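PDB 6UM4: malate dehydrogenase from Naegleria fowleri, which probably catalyses the reversible, NAD-dependent interconversion of malate and oxaloacetate, as other malate dehydrogenases do. Local coordinates for residues V98-S103 and G120-E125; V129-L134 and M148-G153; A177-G182 and E207-Q212. One frame throughout, in Å; residues are numbered along the deposited sequence.

In the fold
From the N terminus, interaction 1 comes first: it closes a loop of 16 residues, mostly helix 108-118, by packing strand 98-102 against the segment 120-125. Interaction 2 closes the next loop, of 13 residues, between strand 129-134 and the end of helix 140-151. Interaction 3 closes the longest, of 24, between strand 176-179 and the end of helix 191-212. The loops follow in series and neither nest nor cross. Their three strands are consecutive in the parallel Rossmann sheet, with 98-102 in the middle. Interactions 1 and 2 pack on one face of that sheet and interaction 3 on the other.

Interaction 1: residues V98-S103 and G120-E125; sequences VTITVS and GEMLGE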
loop_
_atom_site.group_PDB
_atom_site.type_symbol
_atom_site.label_atom_id
_atom_site.label_comp_id
_atom_site.label_asym_id
_atom_site.label_seq_id
_atom_site.Cartn_x
_atom_site.Cartn_y
_atom_site.Cartn_z
ATOM N N VAL A 98 -10.096 -12.740 12.718
ATOM C CA VAL A 98 -8.923 -13.599 12.642
ATOM C C VAL A 98 -7.709 -12.783 13.086
ATOM O O VAL A 98 -7.701 -11.548 13.034
ATOM C CB VAL A 98 -8.707 -14.168 11.226
ATOM C CG1 VAL A 98 -9.938 -14.934 10.779
ATOM C CG2 VAL A 98 -8.377 -13.021 10.252
ATOM N N THR A 99 -6.673 -13.495 13.522
ATOM C CA THR A 99 -5.440 -12.912 14.042
ATOM C C THR A 99 -4.279 -13.183 13.087
ATOM O O THR A 99 -4.033 -14.341 12.720
ATOM C CB THR A 99 -5.136 -13.509 15.417
ATOM O OG1 THR A 99 -6.162 -13.129 16.322
ATOM C CG2 THR A 99 -3.804 -13.014 15.950
ATOM N N ILE A 100 -3.539 -12.134 12.718
ATOM C CA ILE A 100 -2.414 -12.252 11.791
ATOM C C ILE A 100 -1.153 -11.758 12.491
ATOM O O ILE A 100 -1.086 -10.598 12.909
ATOM C CB ILE A 100 -2.642 -11.442 10.502
ATOM C CG1 ILE A 100 -4.019 -11.721 9.900
ATOM C CG2 ILE A 100 -1.563 -11.760 9.474
ATOM C CD1 ILE A 100 -4.609 -10.471 9.195
ATOM N N THR A 101 -0.136 -12.606 12.569
ATOM C CA THR A 101 1.164 -12.213 13.111
ATOM C C THR A 101 2.107 -11.834 11.973
ATOM O O THR A 101 2.272 -12.600 11.026
ATOM C CB THR A 101 1.782 -13.349 13.935
ATOM O OG1 THR A 101 0.853 -13.765 14.942
ATOM C CG2 THR A 101 3.075 -12.897 14.595
ATOM N N VAL A 102 2.748 -10.672 12.080
ATOM C CA VAL A 102 3.694 -10.213 11.068
ATOM C C VAL A 102 5.001 -9.879 11.772
ATOM O O VAL A 102 5.023 -9.041 12.683
ATOM C CB VAL A 102 3.182 -8.995 10.273
ATOM C CG1 VAL A 102 4.223 -8.574 9.239
ATOM C CG2 VAL A 102 1.849 -9.303 9.588
ATOM N N SER A 103 6.080 -10.547 11.369
ATOM C CA SER A 103 7.405 -10.230 11.875
ATOM C C SER A 103 8.052 -9.171 10.980
ATOM O O SER A 103 7.507 -8.777 9.947
ATOM C CB SER A 103 8.263 -11.498 11.960
ATOM O OG SER A 103 8.575 -11.973 10.658
ATOM N N GLY A 120 -8.721 -4.627 4.317
ATOM C CA GLY A 120 -9.557 -5.744 3.927
ATOM C C GLY A 120 -9.182 -6.419 2.613
ATOM O O GLY A 120 -9.878 -7.357 2.202
ATOM N N GLU A 121 -8.100 -5.990 1.954
ATOM C CA GLU A 121 -7.748 -6.548 0.640
ATOM C C GLU A 121 -7.235 -7.982 0.748
ATOM O O GLU A 121 -7.597 -8.840 -0.065
ATOM C CB GLU A 121 -6.710 -5.654 -0.053
ATOM C CG GLU A 121 -6.268 -6.121 -1.450
ATOM C CD GLU A 121 -5.206 -5.202 -2.039
ATOM O OE1 GLU A 121 -4.869 -4.197 -1.363
ATOM O OE2 GLU A 121 -4.704 -5.481 -3.158
ATOM N N MET A 122 -6.400 -8.264 1.744
ATOM C CA MET A 122 -5.798 -9.592 1.820
ATOM C C MET A 122 -6.836 -10.669 2.092
ATOM O O MET A 122 -6.825 -11.721 1.438
ATOM C CB MET A 122 -4.708 -9.621 2.885
ATOM C CG MET A 122 -3.983 -10.964 2.895
ATOM S SD MET A 122 -2.523 -10.959 3.928
ATOM C CE MET A 122 -3.261 -11.266 5.529
ATOM N N LEU A 123 -7.751 -10.428 3.025
ATOM C CA LEU A 123 -8.654 -11.480 3.478
ATOM C C LEU A 123 -10.120 -11.236 3.160
ATOM O O LEU A 123 -10.947 -12.104 3.473
ATOM C CB LEU A 123 -8.503 -11.711 4.994
ATOM C CG LEU A 123 -7.122 -12.171 5.477
ATOM C CD1 LEU A 123 -7.074 -12.430 6.994
ATOM C CD2 LEU A 123 -6.649 -13.400 4.686
ATOM N N GLY A 124 -10.475 -10.094 2.583
ATOM C CA GLY A 124 -11.857 -9.839 2.229
ATOM C C GLY A 124 -12.453 -8.704 3.053
ATOM O O GLY A 124 -12.123 -8.510 4.232
ATOM N N GLU A 125 -13.370 -7.957 2.429
ATOM C CA GLU A 125 -13.903 -6.739 3.022
ATOM C C GLU A 125 -14.795 -6.995 4.229
ATOM O O GLU A 125 -15.082 -6.052 4.971
ATOM C CB GLU A 125 -14.692 -5.948 1.973
#
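L123 holds CG anti to its carbonyl carbon (chi1 -61°) and keeps CD1 extended beyond it, which carries that methyl to V98 and I100. M122 sets out differently: CG is anti to the backbone N (chi1 -175°), and a bend at the thioether, chi3 83°, turns the end methyl CE toward the strand. The three pairs meet tip to tip. V98 CG2 lies 3.6 Å from L123 CD1, and I100 CD1 lies 3.8 Å from that same methyl, so the leucine reaches two strand residues with one carbon. I100 CD1 also meets M122 CE, at 4.0 Å. Beta-branched V98 and I100 suit a strand. M122 is the long, flexible chain of the loop, while L123 branches only at CG, beyond the backbone, and offers a methyl at its tip; the nearest CA atoms, of V98 and L123, are still 9.4 Å apart. The loop follows a helix end where G120 takes a positive phi, and a backbone bond of 2.8 Å from G124 N to G120 O holds its turn compact. Around this apolar cluster, I117 of helix 108-118 touches both I100 and M122, V129 of the adjoining strand packs on I100, and Y176 and I178 of strand 176-179 meet L123 and M122. The loop thus covers the start of the central strand, beyond the end of the first Rossmann helix.

Interaction 2: residues V129-L134 and M148-G153; sequences VKLRLL and MELDDG
L131 and L150 meet through branched aliphatic groups, with no ring or amide between them; the flat group of the strand is the guanidinium of R132, on the reverse side of the sheet, where it makes a cation-pi contact with Y162 and its NH2 bonds to D169 O. On the helix side, the side chains of L131 and L150 cross at about a right angle, and their CD1 methyls come to 3.9 Å. L150 CD1 also approaches L133 CD1 more loosely, at 4.3 Å, so one methyl of the helix faces two strand residues spaced two apart. Leucine fits both partners: the nearest CA atoms, of L131 and L150, are 10.3 Å apart, and two leucines together span the interval with apolar atoms alone. The polar residues of the helix end look elsewhere: E149 and D152 form salt bridges with R327 and R319 of the second subunit. Within the beta-alpha-beta unit of strand 129-134, helix 140-151 and strand 158-164, the leucines are joined by I161 of the next strand and by L114, F115 and I117 of helix 108-118, placing the contact between sheet and dimer interface.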
loop_
_atom_site.group_PDB
_atom_site.type_symbol
_atom_site.label_atom_id
_atom_site.label_comp_id
_atom_site.label_asym_id
_atom_site.label_seq_id
_atom_site.Cartn_x
_atom_site.Cartn_y
_atom_site.Cartn_z
ATOM N N VAL A 129 -9.801 -8.009 11.293
ATOM C CA VAL A 129 -8.441 -8.485 11.492
ATOM C C VAL A 129 -7.855 -7.925 12.775
ATOM O O VAL A 129 -8.196 -6.827 13.223
ATOM C CB VAL A 129 -7.532 -8.140 10.289
ATOM C CG1 VAL A 129 -8.014 -8.860 9.070
ATOM C CG2 VAL A 129 -7.558 -6.643 10.027
ATOM N N LYS A 130 -6.999 -8.734 13.393
ATOM C CA LYS A 130 -6.148 -8.339 14.502
ATOM C C LYS A 130 -4.705 -8.578 14.101
ATOM O O LYS A 130 -4.354 -9.681 13.659
ATOM C CB LYS A 130 -6.482 -9.119 15.771
ATOM C CG LYS A 130 -7.915 -8.944 16.254
ATOM C CD LYS A 130 -8.156 -9.699 17.541
ATOM C CE LYS A 130 -9.611 -9.566 17.968
ATOM N NZ LYS A 130 -9.834 -10.136 19.323
ATOM N N LEU A 131 -3.875 -7.561 14.266
ATOM C CA LEU A 131 -2.473 -7.626 13.884
ATOM C C LEU A 131 -1.625 -7.798 15.130
ATOM O O LEU A 131 -1.751 -7.028 16.086
ATOM C CB LEU A 131 -2.060 -6.362 13.133
ATOM C CG LEU A 131 -2.598 -6.192 11.712
ATOM C CD1 LEU A 131 -2.228 -4.811 11.169
ATOM C CD2 LEU A 131 -2.042 -7.276 10.851
ATOM N N ARG A 132 -0.766 -8.804 15.119
ATOM C CA ARG A 132 0.239 -8.980 16.153
ATOM C C ARG A 132 1.583 -8.753 15.484
ATOM O O ARG A 132 2.038 -9.586 14.691
ATOM C CB ARG A 132 0.130 -10.363 16.795
ATOM C CG ARG A 132 -1.211 -10.581 17.516
ATOM C CD ARG A 132 -1.268 -11.937 18.243
ATOM N NE ARG A 132 -0.562 -11.916 19.515
ATOM C CZ ARG A 132 -1.109 -11.487 20.657
ATOM N NH1 ARG A 132 -2.291 -10.875 20.636
ATOM N NH2 ARG A 132 -0.413 -11.529 21.791
ATOM N N LEU A 133 2.213 -7.642 15.822
ATOM C CA LEU A 133 3.370 -7.120 15.106
ATOM C C LEU A 133 4.624 -7.402 15.913
ATOM O O LEU A 133 4.728 -6.966 17.064
ATOM C CB LEU A 133 3.223 -5.614 14.883
ATOM C CG LEU A 133 1.962 -5.186 14.142
ATOM C CD1 LEU A 133 1.979 -3.672 13.903
ATOM C CD2 LEU A 133 1.888 -5.960 12.810
ATOM N N LEU A 134 5.584 -8.085 15.297
ATOM C CA LEU A 134 6.805 -8.519 15.961
ATOM C C LEU A 134 8.008 -7.791 15.377
ATOM O O LEU A 134 8.111 -7.626 14.160
ATOM C CB LEU A 134 6.994 -10.034 15.797
ATOM C CG LEU A 134 8.336 -10.577 16.272
ATOM C CD1 LEU A 134 8.426 -10.337 17.763
ATOM C CD2 LEU A 134 8.486 -12.050 15.961
ATOM N N MET A 148 0.740 3.820 15.216
ATOM C CA MET A 148 0.145 5.140 15.045
ATOM C C MET A 148 -0.319 5.360 13.610
ATOM O O MET A 148 -1.444 5.816 13.376
ATOM C CB MET A 148 1.151 6.210 15.451
ATOM C CG MET A 148 1.275 6.378 16.944
ATOM S SD MET A 148 2.424 7.686 17.368
ATOM C CE MET A 148 3.844 6.745 17.870
ATOM N N GLU A 149 0.523 5.010 12.630
ATOM C CA GLU A 149 0.136 5.235 11.240
ATOM C C GLU A 149 -1.049 4.368 10.861
ATOM O O GLU A 149 -1.966 4.825 10.174
ATOM C CB GLU A 149 1.313 4.969 10.308
ATOM C CG GLU A 149 2.401 6.029 10.356
ATOM C CD GLU A 149 3.075 6.254 8.990
ATOM O OE1 GLU A 149 4.201 5.734 8.805
ATOM O OE2 GLU A 149 2.465 6.914 8.097
ATOM N N LEU A 150 -1.058 3.118 11.317
ATOM C CA LEU A 150 -2.175 2.234 11.022
ATOM C C LEU A 150 -3.465 2.709 11.676
ATOM O O LEU A 150 -4.529 2.666 11.048
ATOM C CB LEU A 150 -1.846 0.823 11.491
ATOM C CG LEU A 150 -0.969 -0.023 10.576
ATOM C CD1 LEU A 150 -0.568 -1.305 11.305
ATOM C CD2 LEU A 150 -1.715 -0.330 9.298
ATOM N N ASP A 151 -3.403 3.130 12.948
ATOM C CA ASP A 151 -4.587 3.722 13.576
ATOM C C ASP A 151 -5.113 4.891 12.760
ATOM O O ASP A 151 -6.323 4.996 12.527
ATOM C CB ASP A 151 -4.269 4.176 15.000
ATOM C CG ASP A 151 -4.093 3.010 15.951
ATOM O OD1 ASP A 151 -4.723 1.952 15.703
ATOM O OD2 ASP A 151 -3.315 3.152 16.922
ATOM N N ASP A 152 -4.212 5.755 12.285
ATOM C CA ASP A 152 -4.577 6.910 11.473
ATOM C C ASP A 152 -5.138 6.526 10.116
ATOM O O ASP A 152 -5.594 7.414 9.387
ATOM C CB ASP A 152 -3.359 7.809 11.263
ATOM C CG ASP A 152 -2.874 8.409 12.555
ATOM O OD1 ASP A 152 -3.648 8.356 13.528
ATOM O OD2 ASP A 152 -1.750 8.941 12.608
ATOM N N GLY A 153 -5.088 5.243 9.753
ATOM C CA GLY A 153 -5.841 4.792 8.611
ATOM C C GLY A 153 -7.322 4.667 8.858
ATOM O O GLY A 153 -8.085 4.580 7.889
#

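Interaction 3: residues A177-G182 and E207-Q212; sequences AILLGG and EALNKQ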
loop_
_atom_site.group_PDB
_atom_site.type_symbol
_atom_site.label_atom_id
_atom_site.label_comp_id
_atom_site.label_asym_id
_atom_site.label_seq_id
_atom_site.Cartn_x
_atom_site.Cartn_y
_atom_site.Cartn_z
ATOM N N ALA A 177 0.324 -16.181 9.742
ATOM C CA ALA A 177 1.602 -15.565 10.057
ATOM C C ALA A 177 2.343 -15.279 8.758
ATOM O O ALA A 177 2.474 -16.156 7.901
ATOM C CB ALA A 177 2.441 -16.436 11.002
ATOM N N ILE A 178 2.827 -14.052 8.620
ATOM C CA ILE A 178 3.638 -13.636 7.483
ATOM C C ILE A 178 5.011 -13.282 8.030
ATOM O O ILE A 178 5.141 -12.371 8.858
ATOM C CB ILE A 178 3.014 -12.449 6.719
ATOM C CG1 ILE A 178 1.657 -12.867 6.153
ATOM C CG2 ILE A 178 3.930 -11.992 5.574
ATOM C CD1 ILE A 178 0.893 -11.744 5.512
ATOM N N LEU A 179 6.023 -14.035 7.618
ATOM C CA LEU A 179 7.343 -13.955 8.234
ATOM C C LEU A 179 8.263 -13.168 7.321
ATOM O O LEU A 179 8.851 -13.726 6.390
ATOM C CB LEU A 179 7.871 -15.358 8.518
ATOM C CG LEU A 179 6.883 -16.098 9.408
ATOM C CD1 LEU A 179 7.432 -17.404 9.932
ATOM C CD2 LEU A 179 6.461 -15.159 10.579
ATOM N N LEU A 180 8.383 -11.861 7.604
ATOM C CA LEU A 180 9.256 -10.959 6.867
ATOM C C LEU A 180 10.615 -10.843 7.520
ATOM O O LEU A 180 11.612 -10.583 6.834
ATOM C CB LEU A 180 8.633 -9.557 6.779
ATOM C CG LEU A 180 7.196 -9.459 6.273
ATOM C CD1 LEU A 180 6.671 -8.017 6.395
ATOM C CD2 LEU A 180 7.130 -9.918 4.824
ATOM N N GLY A 181 10.668 -11.043 8.831
ATOM C CA GLY A 181 11.881 -10.798 9.570
ATOM C C GLY A 181 12.898 -11.914 9.418
ATOM O O GLY A 181 12.569 -13.098 9.337
ATOM N N GLY A 182 14.160 -11.512 9.420
ATOM C CA GLY A 182 15.247 -12.456 9.311
ATOM C C GLY A 182 16.549 -11.764 9.629
ATOM O O GLY A 182 16.567 -10.644 10.148
ATOM N N GLU A 207 9.002 -23.300 16.492
ATOM C CA GLU A 207 8.723 -23.770 17.844
ATOM C C GLU A 207 7.631 -22.927 18.488
ATOM O O GLU A 207 6.702 -23.458 19.110
ATOM C CB GLU A 207 10.009 -23.737 18.679
ATOM C CG GLU A 207 10.973 -24.888 18.390
ATOM C CD GLU A 207 12.348 -24.697 19.014
ATOM O OE1 GLU A 207 12.659 -23.576 19.471
ATOM O OE2 GLU A 207 13.133 -25.668 19.017
ATOM N N ALA A 208 7.726 -21.605 18.345
ATOM C CA ALA A 208 6.712 -20.724 18.926
ATOM C C ALA A 208 5.374 -20.902 18.220
ATOM O O ALA A 208 4.323 -20.939 18.872
ATOM C CB ALA A 208 7.172 -19.265 18.846
ATOM N N LEU A 209 5.403 -21.009 16.885
ATOM C CA LEU A 209 4.185 -21.232 16.111
ATOM C C LEU A 209 3.494 -22.506 16.561
ATOM O O LEU A 209 2.282 -22.518 16.808
ATOM C CB LEU A 209 4.509 -21.300 14.608
ATOM C CG LEU A 209 4.540 -20.026 13.743
ATOM C CD1 LEU A 209 5.316 -20.242 12.426
ATOM C CD2 LEU A 209 3.137 -19.506 13.432
ATOM N N ASN A 210 4.261 -23.594 16.679
ATOM C CA ASN A 210 3.664 -24.868 17.036
ATOM C C ASN A 210 2.987 -24.771 18.388
ATOM O O ASN A 210 1.884 -25.294 18.577
ATOM C CB ASN A 210 4.726 -25.973 17.035
ATOM C CG ASN A 210 4.116 -27.350 16.928
ATOM O OD1 ASN A 210 3.757 -27.784 15.843
ATOM N ND2 ASN A 210 3.988 -28.043 18.059
ATOM N N LYS A 211 3.614 -24.059 19.320
ATOM C CA LYS A 211 3.090 -23.939 20.677
ATOM C C LYS A 211 1.908 -22.974 20.776
ATOM O O LYS A 211 0.911 -23.288 21.430
ATOM C CB LYS A 211 4.213 -23.487 21.602
ATOM C CG LYS A 211 3.780 -23.097 22.973
ATOM C CD LYS A 211 4.934 -22.458 23.714
ATOM C CE LYS A 211 4.484 -21.952 25.082
ATOM N NZ LYS A 211 5.436 -20.927 25.577
ATOM N N GLN A 212 1.974 -21.823 20.105
ATOM C CA GLN A 212 1.111 -20.681 20.395
ATOM C C GLN A 212 -0.005 -20.434 19.393
ATOM O O GLN A 212 -1.080 -19.971 19.802
ATOM C CB GLN A 212 1.951 -19.403 20.483
ATOM C CG GLN A 212 2.995 -19.414 21.586
ATOM C CD GLN A 212 2.351 -19.260 22.960
ATOM O OE1 GLN A 212 1.929 -20.232 23.569
ATOM N NE2 GLN A 212 2.237 -18.019 23.426
#
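L209 is the one helix residue that reaches strand 176-179 here, and its two methyls fare differently. The closer part is at A177, whose CB lies 4.0 Å from L209 CD2. Alanine suits this point: its single methyl allows the helix near, and the smallest separation of CA atoms, 8.7 Å from A177 to L209, is found at this pair. In L209, chi1 at -88°, well turned from the usual -60°, and chi2 at 161° turn the isopropyl end so that CD2 faces A177 and CD1 faces L179. The second approach is looser, with L179 CD1 and L209 CD1 4.3 Å apart. L179 has further neighbours of its own on helix 191-212, F202 and Q205, while F171 of helix 167-171 touches A177, A208 and L209 and completes the apolar layer beside the tighter pair.

The far side of the helix has another character. E207 and K211 are exposed, as suits charged residues on the outer surface, and K211 NZ bonds to N168 OD1. Q212 NE2 is held by N168 O, and N210 OD1 accepts a bond from D239 N, tying the helix end to neighbouring segments. Past the strand, chain 180-182 turns away from the helix, and G181 N bonds to S103 OG of segment 98-103.

Strand, helix and strand 218-221 form a beta-alpha-beta unit of the Rossmann domain. Since this contact consists wholly of methyl groups, it depends on shape and on exclusion of water rather than on directed bonds; the polar ties of N210, K211 and Q212 probably help to fix the helix end, which the methyl contacts alone do not orient.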